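Local coordinates for probable hydrogenase nickel incorporation protein hypB (Methanocaldococcus jannaschii, PDB 2HF9), which probably hydrolyses GTP slowly, an activity needed for nickel insertion into [NiFe] hydrogenases during their maturation, and binds zinc, at residues Lys186-Ala191 against Ala198-Leu203; Lys57-Leu62 against His87-Val92. One frame throughout, in Å; residues are numbered along the deposited sequence.

Contact 1: Lys186-Ala191 against Ala198-Leu203; sequences KMENDA and AEVVLL
The helix-to-strand half of a beta-alpha-beta crossover is held here by Glu188 and Ala191 of helix 184-194 packing on Val200 and Leu202 of the outermost strand, 199-202. The segments run almost antiparallel, at 168°, with their axes 8.9 Å apart, and Glu188 and Val200 have the nearest CA atoms. At the apolar centre, the methyl CB of Ala191 points at the strand and sits against both branches of Val200, 3.7 Å from CG2 and 3.8 Å from CG1. Val200 presents both methyls to the helix, and CG1, anti to its own backbone N (chi1 -179°), also lies 4.0 Å from CG of Glu188. One valine thus spans two residues one helical turn apart. Glu188 takes part through CG and its carboxylate. Its CG leaves anti to the backbone N (chi1 -178°), and the extended side chain crosses that of Leu202 at about a right angle; OE1 comes 3.7 Å from Leu202 CD1, a polar group resting on a methyl. The other oxygen, OE2, accepts a 2.7 Å bond from a water, which also donates to Val200 O at 2.7 Å, so that a bridging water ties the carboxylate to the strand backbone. Elsewhere on the helix, Lys186 NZ forms a 2.7 Å salt bridge with Asp190 OD1 and pairs further with Asp154 and Glu157. Strand 199-202 in turn bonds to strand 168-172, while Val201 turns to helix 211-224. Such layering of a connecting helix on its following edge strand is typical of the three-layer alpha/beta fold of P-loop GTPases.

Contact 2: Lys57-Leu62 against His87-Val92; sequences KLIDNL and HGAKVV
His87, in the loop leading to strand 90-95, meets Ile59 and Asp60 on helix 51-62. Traced outward, its side chain finds neighbours at almost every atom. CB points at the helix and lies 3.8 Å from Ile59 CG2. With chi1 at -70°, CG stands anti to the carbonyl carbon, bringing the ring to Asp60 and CG to 3.5 Å from Asp60 OD1. ND1 donates to Asp60 OD1 over 2.6 Å, at an N-H...O angle of 161°; the acceptor is close to the ring plane at its edge and is met on its syn side but somewhat out of the carboxylate plane, with carboxylate and ring turned 35° apart. CE1 lies 3.4 Å from Asp60 OD2, and at the tip NE2 makes a weak hydrogen bond to Glu56. Asp60, with the weaker help of Glu56, may favour the protonated ring. An alanine at Asp60 would probably leave ND1 without its acceptor and the ring freer to turn. Nearer the backbone, Ile59 CG2 comes within 3.2 Å of His87 O, while the other branch of Ile59 carries CD1 to 3.9 Å from Ala89 CB; Ile59 and Ala89 both touch Cys70 of strand 68-74. Gly88, with positive phi, closes the preceding helix in a Schellman motif. Joining that helix end and the turn leading into an edge strand to the helix after the P-loop is typical of the Rossmann-like P-loop NTPase fold.

How the contacts relate
Contacts 1 and 2 build on one parallel sheet: contact 1 uses outermost strand 199-202 itself, contact 2 the turn that enters the other outermost strand, 90-95. Their centres are 25 Å apart and their nearest atoms about 8 Å, so they do not touch. Helix 211-224 is a shared neighbour: Phe211 touches Leu203 of 198-203 and Leu58 of 57-62. Neither contact reaches the nucleotide, since the side chains of Leu202 and His87 each lie about 10 Å from a bound GTP analogue. Contact 2 has a chain link to the magnesium site, because helix 51-62 also carries the magnesium ligand Thr52; even so, the side chain of Ile59 remains about 11 Å from a magnesium ion.

Contact 1: Lys186-Ala191 against Ala198-Leu203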
loop_
_atom_site.group_PDB
_atom_site.type_symbol
_atom_site.label_atom_id
_atom_site.label_comp_id
_atom_site.label_asym_id
_atom_site.label_seq_id
_atom_site.Cartn_x
_atom_site.Cartn_y
_atom_site.Cartn_z
ATOM N N LYS A 186 -6.555 -12.375 15.914
ATOM C CA LYS A 186 -5.423 -11.518 16.271
ATOM C C LYS A 186 -5.592 -10.112 15.693
ATOM O O LYS A 186 -5.430 -9.122 16.404
ATOM C CB LYS A 186 -4.097 -12.121 15.792
ATOM C CG LYS A 186 -2.876 -11.235 16.061
ATOM C CD LYS A 186 -1.676 -11.668 15.238
ATOM C CE LYS A 186 -0.488 -10.733 15.442
ATOM N NZ LYS A 186 -0.683 -9.391 14.814
ATOM N N MET A 187 -5.919 -10.032 14.403
ATOM C CA MET A 187 -6.074 -8.738 13.733
ATOM C C MET A 187 -7.188 -7.915 14.375
ATOM O O MET A 187 -7.031 -6.716 14.593
ATOM C CB MET A 187 -6.344 -8.924 12.240
ATOM C CG MET A 187 -5.206 -9.588 11.492
ATOM S SD MET A 187 -5.558 -9.857 9.738
ATOM C CE MET A 187 -5.377 -8.199 9.076
ATOM N N GLU A 188 -8.305 -8.572 14.680
ATOM C CA GLU A 188 -9.447 -7.918 15.313
ATOM C C GLU A 188 -9.074 -7.349 16.685
ATOM O O GLU A 188 -9.467 -6.228 17.025
ATOM C CB GLU A 188 -10.619 -8.891 15.425
ATOM C CG GLU A 188 -11.881 -8.292 16.024
ATOM C CD GLU A 188 -12.982 -9.315 16.216
ATOM O OE1 GLU A 188 -12.664 -10.516 16.379
ATOM O OE2 GLU A 188 -14.166 -8.914 16.219
ATOM N N ASN A 189 -8.314 -8.125 17.458
ATOM C CA ASN A 189 -7.797 -7.665 18.750
ATOM C C ASN A 189 -6.772 -6.542 18.625
ATOM O O ASN A 189 -6.788 -5.597 19.416
ATOM C CB ASN A 189 -7.228 -8.831 19.560
ATOM C CG ASN A 189 -8.306 -9.616 20.262
ATOM O OD1 ASN A 189 -9.210 -9.038 20.867
ATOM N ND2 ASN A 189 -8.231 -10.934 20.178
ATOM N N ASP A 190 -5.898 -6.643 17.622
ATOM C CA ASP A 190 -4.947 -5.576 17.306
ATOM C C ASP A 190 -5.674 -4.247 17.097
ATOM O O ASP A 190 -5.291 -3.230 17.673
ATOM C CB ASP A 190 -4.134 -5.907 16.046
ATOM C CG ASP A 190 -3.103 -7.013 16.263
ATOM O OD1 ASP A 190 -2.595 -7.537 15.249
ATOM O OD2 ASP A 190 -2.785 -7.357 17.422
ATOM N N ALA A 191 -6.720 -4.272 16.269
ATOM C CA ALA A 191 -7.487 -3.076 15.924
ATOM C C ALA A 191 -8.190 -2.475 17.140
ATOM O O ALA A 191 -8.135 -1.267 17.356
ATOM C CB ALA A 191 -8.498 -3.396 14.826
ATOM N N ALA A 198 -12.798 2.898 17.984
ATOM C CA ALA A 198 -13.242 2.531 16.635
ATOM C C ALA A 198 -14.193 1.335 16.620
ATOM O O ALA A 198 -14.143 0.482 17.505
ATOM C CB ALA A 198 -12.040 2.244 15.745
ATOM N N GLU A 199 -15.058 1.282 15.608
ATOM C CA GLU A 199 -15.793 0.057 15.306
ATOM C C GLU A 199 -14.861 -0.839 14.503
ATOM O O GLU A 199 -14.119 -0.353 13.649
ATOM C CB GLU A 199 -17.072 0.347 14.518
ATOM C CG GLU A 199 -18.167 1.051 15.322
ATOM C CD GLU A 199 -18.559 0.289 16.580
ATOM O OE1 GLU A 199 -18.932 -0.900 16.474
ATOM O OE2 GLU A 199 -18.483 0.882 17.677
ATOM N N VAL A 200 -14.873 -2.134 14.802
ATOM C CA VAL A 200 -14.036 -3.092 14.084
ATOM C C VAL A 200 -14.920 -4.181 13.479
ATOM O O VAL A 200 -15.653 -4.861 14.192
ATOM C CB VAL A 200 -12.933 -3.707 14.997
ATOM C CG1 VAL A 200 -12.067 -4.681 14.210
ATOM C CG2 VAL A 200 -12.061 -2.613 15.612
ATOM N N VAL A 201 -14.851 -4.329 12.160
ATOM C CA VAL A 201 -15.705 -5.268 11.437
ATOM C C VAL A 201 -14.866 -6.269 10.642
ATOM O O VAL A 201 -13.962 -5.887 9.898
ATOM C CB VAL A 201 -16.705 -4.516 10.506
ATOM C CG1 VAL A 201 -17.495 -5.485 9.620
ATOM C CG2 VAL A 201 -17.656 -3.645 11.321
ATOM N N LEU A 202 -15.164 -7.553 10.828
ATOM C CA LEU A 202 -14.588 -8.612 10.008
ATOM C C LEU A 202 -15.484 -8.804 8.790
ATOM O O LEU A 202 -16.695 -9.019 8.918
ATOM C CB LEU A 202 -14.442 -9.915 10.808
ATOM C CG LEU A 202 -13.437 -9.880 11.970
ATOM C CD1 LEU A 202 -13.602 -11.106 12.869
ATOM C CD2 LEU A 202 -11.999 -9.780 11.458
ATOM N N LEU A 203 -14.888 -8.705 7.609
ATOM C CA LEU A 203 -15.662 -8.645 6.374
ATOM C C LEU A 203 -15.130 -9.557 5.281
ATOM O O LEU A 203 -13.920 -9.727 5.124
ATOM C CB LEU A 203 -15.710 -7.195 5.855
ATOM C CG LEU A 203 -16.492 -6.898 4.562
ATOM C CD1 LEU A 203 -17.984 -7.133 4.740
ATOM C CD2 LEU A 203 -16.228 -5.486 4.060
HETATM O O HOH W 1 -15.130 -6.360 16.394
#

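Contact 2: Lys57-Leu62 against His87-Val92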
loop_
_atom_site.group_PDB
_atom_site.type_symbol
_atom_site.label_atom_id
_atom_site.label_comp_id
_atom_site.label_asym_id
_atom_site.label_seq_id
_atom_site.Cartn_x
_atom_site.Cartn_y
_atom_site.Cartn_z
ATOM N N LYS A 57 -20.637 -2.030 -3.287
ATOM C CA LYS A 57 -21.657 -2.738 -2.513
ATOM C C LYS A 57 -22.516 -1.782 -1.690
ATOM O O LYS A 57 -23.733 -1.956 -1.606
ATOM C CB LYS A 57 -21.026 -3.812 -1.611
ATOM C CG LYS A 57 -20.383 -4.982 -2.360
ATOM C CD LYS A 57 -21.409 -5.811 -3.108
ATOM C CE LYS A 57 -20.785 -7.047 -3.735
ATOM N NZ LYS A 57 -21.823 -7.827 -4.473
ATOM N N LEU A 58 -21.883 -0.776 -1.085
ATOM C CA LEU A 58 -22.615 0.243 -0.329
ATOM C C LEU A 58 -23.582 1.051 -1.197
ATOM O O LEU A 58 -24.730 1.279 -0.797
ATOM C CB LEU A 58 -21.660 1.168 0.428
ATOM C CG LEU A 58 -20.931 0.563 1.635
ATOM C CD1 LEU A 58 -19.887 1.540 2.153
ATOM C CD2 LEU A 58 -21.897 0.174 2.748
ATOM N N ILE A 59 -23.122 1.479 -2.372
ATOM C CA ILE A 59 -23.990 2.153 -3.348
ATOM C C ILE A 59 -25.222 1.298 -3.669
ATOM O O ILE A 59 -26.356 1.751 -3.500
ATOM C CB ILE A 59 -23.238 2.516 -4.656
ATOM C CG1 ILE A 59 -22.167 3.577 -4.384
ATOM C CG2 ILE A 59 -24.218 3.029 -5.730
ATOM C CD1 ILE A 59 -21.097 3.668 -5.469
ATOM N N ASP A 60 -24.989 0.063 -4.112
ATOM C CA ASP A 60 -26.070 -0.865 -4.470
ATOM C C ASP A 60 -27.124 -1.002 -3.376
ATOM O O ASP A 60 -28.323 -1.069 -3.658
ATOM C CB ASP A 60 -25.507 -2.256 -4.780
ATOM C CG ASP A 60 -24.750 -2.307 -6.087
ATOM O OD1 ASP A 60 -24.730 -1.294 -6.811
ATOM O OD2 ASP A 60 -24.170 -3.371 -6.393
ATOM N N ASN A 61 -26.671 -1.043 -2.129
ATOM C CA ASN A 61 -27.557 -1.373 -1.023
ATOM C C ASN A 61 -28.153 -0.172 -0.290
ATOM O O ASN A 61 -29.064 -0.331 0.521
ATOM C CB ASN A 61 -26.871 -2.375 -0.083
ATOM C CG ASN A 61 -26.719 -3.748 -0.729
ATOM O OD1 ASN A 61 -27.700 -4.478 -0.888
ATOM N ND2 ASN A 61 -25.494 -4.090 -1.135
ATOM N N LEU A 62 -27.677 1.028 -0.619
ATOM C CA LEU A 62 -28.154 2.251 0.033
ATOM C C LEU A 62 -28.827 3.237 -0.922
ATOM O O LEU A 62 -29.447 4.204 -0.472
ATOM C CB LEU A 62 -27.008 2.951 0.778
ATOM C CG LEU A 62 -26.427 2.275 2.022
ATOM C CD1 LEU A 62 -25.121 2.958 2.442
ATOM C CD2 LEU A 62 -27.430 2.261 3.166
ATOM N N HIS A 87 -22.689 1.777 -11.058
ATOM C CA HIS A 87 -23.566 1.469 -9.928
ATOM C C HIS A 87 -24.578 2.578 -9.623
ATOM O O HIS A 87 -25.376 2.458 -8.693
ATOM C CB HIS A 87 -22.741 1.110 -8.687
ATOM C CG HIS A 87 -22.042 -0.209 -8.796
ATOM N ND1 HIS A 87 -22.597 -1.386 -8.343
ATOM C CD2 HIS A 87 -20.843 -0.540 -9.328
ATOM C CE1 HIS A 87 -21.767 -2.385 -8.584
ATOM N NE2 HIS A 87 -20.692 -1.898 -9.177
ATOM N N GLY A 88 -24.547 3.648 -10.415
ATOM C CA GLY A 88 -25.545 4.718 -10.315
ATOM C C GLY A 88 -25.209 5.862 -9.373
ATOM O O GLY A 88 -26.107 6.540 -8.864
ATOM N N ALA A 89 -23.919 6.077 -9.131
ATOM C CA ALA A 89 -23.476 7.214 -8.335
ATOM C C ALA A 89 -22.899 8.286 -9.245
ATOM O O ALA A 89 -22.358 7.983 -10.311
ATOM C CB ALA A 89 -22.443 6.784 -7.305
ATOM N N LYS A 90 -23.031 9.540 -8.824
ATOM C CA LYS A 90 -22.315 10.635 -9.463
ATOM C C LYS A 90 -20.885 10.621 -8.937
ATOM O O LYS A 90 -20.667 10.552 -7.727
ATOM C CB LYS A 90 -22.996 11.972 -9.182
ATOM C CG LYS A 90 -22.373 13.135 -9.942
ATOM C CD LYS A 90 -23.432 13.963 -10.654
ATOM C CE LYS A 90 -22.806 15.142 -11.393
ATOM N NZ LYS A 90 -21.699 14.718 -12.305
ATOM N N VAL A 91 -19.916 10.661 -9.847
ATOM C CA VAL A 91 -18.513 10.514 -9.473
ATOM C C VAL A 91 -17.668 11.688 -9.954
ATOM O O VAL A 91 -17.753 12.096 -11.115
ATOM C CB VAL A 91 -17.908 9.195 -10.023
ATOM C CG1 VAL A 91 -16.501 8.974 -9.476
ATOM C CG2 VAL A 91 -18.806 8.008 -9.696
ATOM N N VAL A 92 -16.864 12.233 -9.046
ATOM C CA VAL A 92 -15.819 13.176 -9.414
ATOM C C VAL A 92 -14.480 12.451 -9.307
ATOM O O VAL A 92 -14.071 12.055 -8.208
ATOM C CB VAL A 92 -15.820 14.444 -8.529
ATOM C CG1 VAL A 92 -14.673 15.372 -8.920
ATOM C CG2 VAL A 92 -17.155 15.170 -8.644
#